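Local structure of cytochrome P450 (5L92) at residues A[248-253]-A[277-282]; A[266-271]-A[333-338]; A[273-278]-A[361-366]. The protein binds heme and the steroid corticosterone and, as a cytochrome P450, probably oxidises such substrates using molecular oxygen. All blocks are in the same frame, centred on the assembly; numbering follows the deposited sequence.

How the interactions relate
The three interactions sit on one side of the chain's centre, with interactions 1 and 3 about 8 Å apart between centres, interactions 2 and 3 about 11 Å and interactions 1 and 2 about 12 Å. Helix 275-285, the K helix of the P450 fold, is their common piece: it packs on helix 247-260 in interaction 1 and on helix 355-372 in interaction 3, the two segments overlapping at S277 and G278, while its S277 and E281 hold the loop of interaction 2. Helices 247-260, 262-270 and 275-285 are successive; loop 333-338 and helix 355-372 follow much later. Interaction 1 borders the heme, interaction 3 lies behind it, and interaction 2 ties the meander loop on farther out.

Interaction 1 (A[248-253]-A[277-282]); sequences TNLISN and SGIEEV
L250 and N253, one helical turn apart on helix 247-260, the C-terminal part of the long helix that runs past the heme in P450s, meet I279 and V282 of the K helix, the helix that carries the family's ExxR motif through E281 and R284. The two short segments cross steeply, at 108°, with their axes 10.0 Å apart, so a few branched side chains must bridge the gap. The contact between them is apolar. L250 and I279 cross at about a right angle, and I279 CG2 lies 4.1 Å from both L250 CD1 and L250 CD2, facing both branches of the leucine. With its CG anti to the backbone N (chi1 177°), L250 reaches across although its CB sets out obliquely; leucine suits this place because it also lines the heme pocket and touches the heme.

The polar groups look elsewhere. N253 meets V282 with its CB and backbone carbon, not with its amide, whose ND2 donates to the backbone O of R286, so the buried group has a partner. E281 takes no part in this contact; its carboxylate pairs with R284. V282, compact and beta-branched, is directed toward helix 247-260, its CG1 resting 3.9 Å from N253 CB.

Interaction 2 (A[266-271]-A[333-338]); sequences ERLKRE and FKIDRK
R267 reaches from the J helix to D336 in the P450 meander, the irregular stretch that comes before the heme-cysteine loop, while I335 of the same stretch tucks against the helix. The R267 NH1 to D336 OD2 bond is 3.1 Å long and nearly straight, at 170°. The acceptor lies in the guanidinium plane, yet the arginine comes from above the carboxylate, the two planes standing 81° apart: a single-N-H salt bridge rather than a bidentate one. Against the arginine's aliphatic part, I335 CD1 approaches R267 CG at 4.0 Å and the backbone N of L268 at 3.7 Å, with L268 CB also beside it. Isoleucine fits because its long branch ends in a methyl that can press on the helix backbone.

In the next shell, E271, where the chain leaves the helix, holds the guanidinium by its NE and NH2 edge: R267 NE donates to E271 OE2 at 2.9 Å, with a weaker bond from NH2 to OE1. With CG anti to the backbone N (chi1 -179°) and the chain extended to NE, the arginine spans the gap between both acids. An alanine here is likely to leave D336 and E271 without the positive charge between them and to remove part of the packing on the I335 methyl.

Farther out, E281 of the K helix takes R337 NE and K334 N, joining the meander to the ExxR helix as in the Glu-Arg-Arg triad of P450s, and S277 OG bonds to the I335 carbonyl. Residues K334 to R337 form a type I turn, with I335 and D336 at its centre, closed by R337 N on K334 O at 2.9 Å.

Interaction 3 (A[273-278]-A[361-366]); sequences ELLPSG and EAKIML
L275, in the first turn of helix 275-285, points toward helix 355-372 and lodges its isopropyl end between K363 and L366, residues one turn apart on the facing helix. Its CG stands anti to the backbone N (chi1 -180°), which carries the isopropyl end toward helix 355-372. The two methyls divide the work: CD2 lies over the backbone, 3.7 Å from the carbonyl O of K363 and 4.2 Å from the C of L366, whereas CD1 faces L366 CB at 4.2 Å. A forked, flexible leucine suits a place where backbone and side chain have to be covered together.

Of the K363 side chain, the aliphatic base touches L275, its CG lying 4.3 Å from L275 CD2; the rest of the chain leads away, and the amine has a long, weak ion pair with E112. Lysine therefore serves at this margin, greasy near its root and charged at its outer end. L366, by contrast, is buried and directed at L275's helix, and its other neighbours include I251, T254 and I255 of helix 247-260. L275 also touches L268 of helix 262-270. This packing of L275 on K363 and L366 joins the K and L helices within the conserved helical core of the cytochrome P450 fold.

Interaction 1 (A[248-253]-A[277-282])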
# COMPACT_ATOMS: atom_id res chain seq x y z
N THR A 248 3.29 6.09 2.62
CA THR A 248 3.71 6.49 3.96
C THR A 248 4.49 5.37 4.66
O THR A 248 5.50 5.63 5.32
CB THR A 248 2.50 6.89 4.80
OG1 THR A 248 2.98 7.31 6.08
CG2 THR A 248 1.42 5.71 4.98
N ASN A 249 4.03 4.12 4.50
CA ASN A 249 4.69 3.00 5.14
C ASN A 249 5.98 2.60 4.43
O ASN A 249 6.90 2.13 5.10
CB ASN A 249 3.74 1.81 5.21
CG ASN A 249 2.59 2.11 6.10
OD1 ASN A 249 2.80 2.70 7.14
ND2 ASN A 249 1.38 1.80 5.66
N LEU A 250 6.07 2.78 3.11
CA LEU A 250 7.34 2.52 2.46
C LEU A 250 8.43 3.41 3.04
O LEU A 250 9.53 2.94 3.37
CB LEU A 250 7.20 2.74 0.95
CG LEU A 250 8.45 2.57 0.08
CD1 LEU A 250 9.14 1.22 0.32
CD2 LEU A 250 8.07 2.74 -1.40
N ILE A 251 8.11 4.69 3.23
CA ILE A 251 9.09 5.68 3.69
C ILE A 251 9.47 5.41 5.14
O ILE A 251 10.66 5.34 5.49
CB ILE A 251 8.53 7.11 3.51
CG1 ILE A 251 8.26 7.37 2.02
CG2 ILE A 251 9.53 8.17 4.07
CD1 ILE A 251 7.57 8.69 1.70
N SER A 252 8.47 5.31 6.01
CA SER A 252 8.69 5.04 7.42
C SER A 252 9.40 3.70 7.63
O SER A 252 10.33 3.61 8.44
CB SER A 252 7.37 5.05 8.17
OG SER A 252 6.97 6.39 8.32
N ASN A 253 8.97 2.67 6.92
CA ASN A 253 9.61 1.36 7.06
C ASN A 253 11.05 1.39 6.62
O ASN A 253 11.87 0.62 7.14
CB ASN A 253 8.87 0.28 6.25
CG ASN A 253 7.54 -0.11 6.85
OD1 ASN A 253 7.16 0.39 7.89
ND2 ASN A 253 6.79 -1.00 6.16
N SER A 277 17.95 1.15 -4.97
CA SER A 277 18.07 -0.28 -4.67
C SER A 277 17.70 -0.58 -3.23
O SER A 277 17.10 -1.62 -2.93
CB SER A 277 19.51 -0.74 -4.97
OG SER A 277 19.69 -2.12 -4.71
N GLY A 278 18.05 0.32 -2.32
CA GLY A 278 17.68 0.16 -0.92
C GLY A 278 16.18 0.24 -0.72
O GLY A 278 15.61 -0.49 0.10
N ILE A 279 15.50 1.07 -1.51
CA ILE A 279 14.06 1.18 -1.38
C ILE A 279 13.42 -0.08 -1.89
O ILE A 279 12.41 -0.52 -1.35
CB ILE A 279 13.56 2.45 -2.10
CG1 ILE A 279 13.93 3.70 -1.31
CG2 ILE A 279 12.04 2.42 -2.35
CD1 ILE A 279 13.76 5.02 -2.09
N GLU A 280 13.98 -0.70 -2.94
CA GLU A 280 13.46 -1.97 -3.42
C GLU A 280 13.65 -3.07 -2.39
O GLU A 280 12.82 -3.99 -2.30
CB GLU A 280 14.13 -2.35 -4.74
CG GLU A 280 13.89 -1.37 -5.90
CD GLU A 280 12.39 -1.14 -6.21
OE1 GLU A 280 11.66 -2.10 -6.52
OE2 GLU A 280 11.96 0.01 -6.15
N GLU A 281 14.72 -2.99 -1.60
CA GLU A 281 14.95 -3.99 -0.57
C GLU A 281 14.11 -3.72 0.67
O GLU A 281 13.81 -4.66 1.39
CB GLU A 281 16.47 -4.08 -0.30
CG GLU A 281 16.95 -4.91 0.90
CD GLU A 281 16.78 -6.37 0.65
OE1 GLU A 281 16.02 -6.71 -0.26
OE2 GLU A 281 17.43 -7.18 1.32
N VAL A 282 13.62 -2.51 0.91
CA VAL A 282 12.54 -2.37 1.90
C VAL A 282 11.24 -2.97 1.36
O VAL A 282 10.54 -3.70 2.07
CB VAL A 282 12.35 -0.91 2.32
CG1 VAL A 282 11.28 -0.83 3.38
CG2 VAL A 282 13.66 -0.32 2.84

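Interaction 2 (A[266-271]-A[333-338])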
# COMPACT_ATOMS: atom_id res chain seq x y z
N GLU A 266 25.15 3.45 7.18
CA GLU A 266 26.44 4.08 6.92
C GLU A 266 26.86 3.89 5.48
O GLU A 266 27.48 4.76 4.88
CB GLU A 266 27.54 3.54 7.86
CG GLU A 266 27.34 3.86 9.32
CD GLU A 266 26.99 5.31 9.57
OE1 GLU A 266 27.83 6.18 9.28
OE2 GLU A 266 25.88 5.58 10.05
N ARG A 267 26.49 2.76 4.89
CA ARG A 267 26.92 2.53 3.53
C ARG A 267 26.12 3.39 2.56
O ARG A 267 26.67 4.00 1.64
CB ARG A 267 26.79 1.05 3.21
CG ARG A 267 27.24 0.79 1.80
CD ARG A 267 27.33 -0.67 1.44
NE ARG A 267 27.65 -0.76 0.03
CZ ARG A 267 27.34 -1.78 -0.76
NH1 ARG A 267 26.69 -2.84 -0.27
NH2 ARG A 267 27.68 -1.72 -2.04
N LEU A 268 24.80 3.47 2.77
CA LEU A 268 23.96 4.32 1.95
C LEU A 268 24.48 5.76 1.91
O LEU A 268 24.49 6.39 0.86
CB LEU A 268 22.52 4.27 2.49
CG LEU A 268 21.48 5.00 1.65
CD1 LEU A 268 21.44 4.45 0.24
CD2 LEU A 268 20.11 4.83 2.34
N LYS A 269 24.89 6.29 3.06
CA LYS A 269 25.44 7.64 3.11
C LYS A 269 26.71 7.77 2.30
O LYS A 269 26.93 8.81 1.67
CB LYS A 269 25.70 8.06 4.56
CG LYS A 269 24.43 8.40 5.28
CD LYS A 269 24.68 8.84 6.73
CE LYS A 269 25.13 7.68 7.59
NZ LYS A 269 25.46 8.16 8.97
N ARG A 270 27.55 6.72 2.27
CA ARG A 270 28.75 6.79 1.43
C ARG A 270 28.41 6.60 -0.04
O ARG A 270 29.12 7.10 -0.91
CB ARG A 270 29.78 5.73 1.84
CG ARG A 270 30.37 5.90 3.27
CD ARG A 270 31.51 4.89 3.56
NE ARG A 270 31.10 3.48 3.46
CZ ARG A 270 30.63 2.73 4.45
NH1 ARG A 270 30.45 3.22 5.67
NH2 ARG A 270 30.30 1.47 4.21
N GLU A 271 27.34 5.85 -0.35
CA GLU A 271 27.02 5.45 -1.72
C GLU A 271 25.56 5.87 -1.97
O GLU A 271 24.62 5.06 -1.89
CB GLU A 271 27.24 3.96 -1.92
CG GLU A 271 28.71 3.51 -2.01
CD GLU A 271 28.88 1.98 -2.04
OE1 GLU A 271 28.53 1.33 -3.05
OE2 GLU A 271 29.35 1.40 -1.02
N PHE A 333 18.76 -8.09 5.24
CA PHE A 333 18.56 -6.83 4.58
C PHE A 333 19.86 -6.40 3.87
O PHE A 333 20.84 -6.17 4.48
CB PHE A 333 18.11 -5.78 5.57
CG PHE A 333 17.78 -4.48 4.98
CD1 PHE A 333 16.60 -4.27 4.34
CD2 PHE A 333 18.65 -3.44 5.08
CE1 PHE A 333 16.30 -3.06 3.83
CE2 PHE A 333 18.36 -2.23 4.55
CZ PHE A 333 17.18 -2.03 3.93
N LYS A 334 19.81 -6.29 2.57
CA LYS A 334 21.00 -5.92 1.78
C LYS A 334 20.65 -4.74 0.88
O LYS A 334 19.92 -4.91 -0.10
CB LYS A 334 21.48 -7.10 0.93
CG LYS A 334 21.92 -8.33 1.69
CD LYS A 334 22.47 -9.42 0.73
CE LYS A 334 22.75 -10.75 1.40
NZ LYS A 334 22.72 -11.87 0.39
N ILE A 335 21.16 -3.54 1.19
CA ILE A 335 20.71 -2.39 0.41
C ILE A 335 21.07 -2.53 -1.06
O ILE A 335 20.53 -1.78 -1.88
CB ILE A 335 21.26 -1.03 0.87
CG1 ILE A 335 22.81 -0.98 0.84
CG2 ILE A 335 20.67 -0.57 2.20
CD1 ILE A 335 23.35 0.47 1.08
N ASP A 336 22.01 -3.41 -1.42
CA ASP A 336 22.44 -3.56 -2.81
C ASP A 336 21.88 -4.81 -3.44
O ASP A 336 22.35 -5.20 -4.52
CB ASP A 336 23.98 -3.54 -2.91
CG ASP A 336 24.66 -4.65 -2.07
OD1 ASP A 336 24.09 -5.16 -1.09
OD2 ASP A 336 25.82 -4.98 -2.40
N ARG A 337 20.86 -5.43 -2.83
CA ARG A 337 20.38 -6.75 -3.23
C ARG A 337 20.07 -6.82 -4.72
O ARG A 337 19.30 -6.01 -5.26
CB ARG A 337 19.14 -7.15 -2.43
CG ARG A 337 18.65 -8.53 -2.83
CD ARG A 337 17.56 -9.08 -1.94
NE ARG A 337 18.01 -9.35 -0.58
CZ ARG A 337 18.49 -10.51 -0.17
NH1 ARG A 337 18.59 -11.54 -1.02
NH2 ARG A 337 18.85 -10.65 1.10
N LYS A 338 20.64 -7.85 -5.36
CA LYS A 338 20.47 -8.13 -6.80
C LYS A 338 20.57 -9.63 -7.00
O LYS A 338 21.51 -10.27 -6.50
CB LYS A 338 21.51 -7.45 -7.68
CG LYS A 338 21.27 -5.98 -7.94
CD LYS A 338 22.30 -5.37 -8.94
CE LYS A 338 22.17 -5.98 -10.36
NZ LYS A 338 22.81 -5.14 -11.43

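Interaction 3 (A[273-278]-A[361-366])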
# COMPACT_ATOMS: atom_id res chain seq x y z
N GLU A 273 24.01 6.67 -4.62
CA GLU A 273 23.35 6.01 -5.74
C GLU A 273 22.65 4.70 -5.34
O GLU A 273 21.87 4.17 -6.14
CB GLU A 273 24.37 5.76 -6.87
CG GLU A 273 25.35 4.61 -6.64
CD GLU A 273 26.56 4.95 -5.74
OE1 GLU A 273 26.67 6.08 -5.19
OE2 GLU A 273 27.41 4.04 -5.56
N LEU A 274 22.91 4.15 -4.15
CA LEU A 274 22.20 2.94 -3.75
C LEU A 274 20.80 3.19 -3.20
O LEU A 274 20.13 2.21 -2.84
CB LEU A 274 23.00 2.17 -2.70
CG LEU A 274 24.31 1.52 -3.17
CD1 LEU A 274 24.93 0.73 -2.05
CD2 LEU A 274 24.14 0.61 -4.37
N LEU A 275 20.34 4.45 -3.11
CA LEU A 275 19.04 4.71 -2.48
C LEU A 275 17.92 3.98 -3.20
O LEU A 275 17.20 3.23 -2.53
CB LEU A 275 18.77 6.22 -2.38
CG LEU A 275 17.42 6.57 -1.72
CD1 LEU A 275 17.20 5.88 -0.37
CD2 LEU A 275 17.27 8.05 -1.53
N PRO A 276 17.77 4.06 -4.55
CA PRO A 276 16.71 3.26 -5.22
C PRO A 276 16.77 1.77 -4.92
O PRO A 276 15.72 1.17 -4.65
CB PRO A 276 16.94 3.54 -6.72
CG PRO A 276 17.64 4.84 -6.77
CD PRO A 276 18.47 4.95 -5.50
N SER A 277 17.95 1.15 -4.97
CA SER A 277 18.07 -0.28 -4.67
C SER A 277 17.70 -0.58 -3.23
O SER A 277 17.10 -1.62 -2.93
CB SER A 277 19.51 -0.74 -4.97
OG SER A 277 19.69 -2.12 -4.71
N GLY A 278 18.05 0.32 -2.32
CA GLY A 278 17.68 0.16 -0.92
C GLY A 278 16.18 0.24 -0.72
O GLY A 278 15.61 -0.49 0.10
N GLU A 361 8.02 9.41 -4.95
CA GLU A 361 7.76 10.01 -3.64
C GLU A 361 8.78 9.52 -2.61
O GLU A 361 9.33 10.30 -1.83
CB GLU A 361 6.34 9.68 -3.16
CG GLU A 361 5.17 10.44 -3.86
CD GLU A 361 3.75 9.79 -3.63
OE1 GLU A 361 3.62 8.60 -3.20
OE2 GLU A 361 2.75 10.50 -3.88
N ALA A 362 8.99 8.21 -2.55
CA ALA A 362 9.88 7.65 -1.53
C ALA A 362 11.32 8.14 -1.70
O ALA A 362 11.95 8.62 -0.75
CB ALA A 362 9.81 6.13 -1.59
N LYS A 363 11.87 7.99 -2.90
CA LYS A 363 13.23 8.45 -3.22
C LYS A 363 13.45 9.91 -2.81
O LYS A 363 14.37 10.23 -2.06
CB LYS A 363 13.49 8.28 -4.72
CG LYS A 363 14.93 8.54 -5.14
CD LYS A 363 15.06 8.54 -6.66
CE LYS A 363 14.26 9.67 -7.26
NZ LYS A 363 14.89 10.23 -8.49
N ILE A 364 12.62 10.82 -3.32
CA ILE A 364 12.82 12.23 -3.06
C ILE A 364 12.76 12.52 -1.57
O ILE A 364 13.60 13.24 -1.02
CB ILE A 364 11.77 13.06 -3.85
CG1 ILE A 364 12.05 12.93 -5.35
CG2 ILE A 364 11.72 14.47 -3.35
CD1 ILE A 364 11.06 13.60 -6.28
N MET A 365 11.78 11.95 -0.87
CA MET A 365 11.68 12.22 0.56
C MET A 365 12.86 11.60 1.32
O MET A 365 13.43 12.21 2.22
CB MET A 365 10.36 11.72 1.10
CG MET A 365 10.19 11.72 2.60
SD MET A 365 10.30 13.33 3.38
CE MET A 365 8.59 13.88 3.24
N LEU A 366 13.22 10.38 0.99
CA LEU A 366 14.25 9.72 1.78
C LEU A 366 15.62 10.34 1.54
O LEU A 366 16.39 10.51 2.50
CB LEU A 366 14.26 8.24 1.49
CG LEU A 366 13.07 7.47 2.09
CD1 LEU A 366 12.95 6.12 1.46
CD2 LEU A 366 13.15 7.38 3.59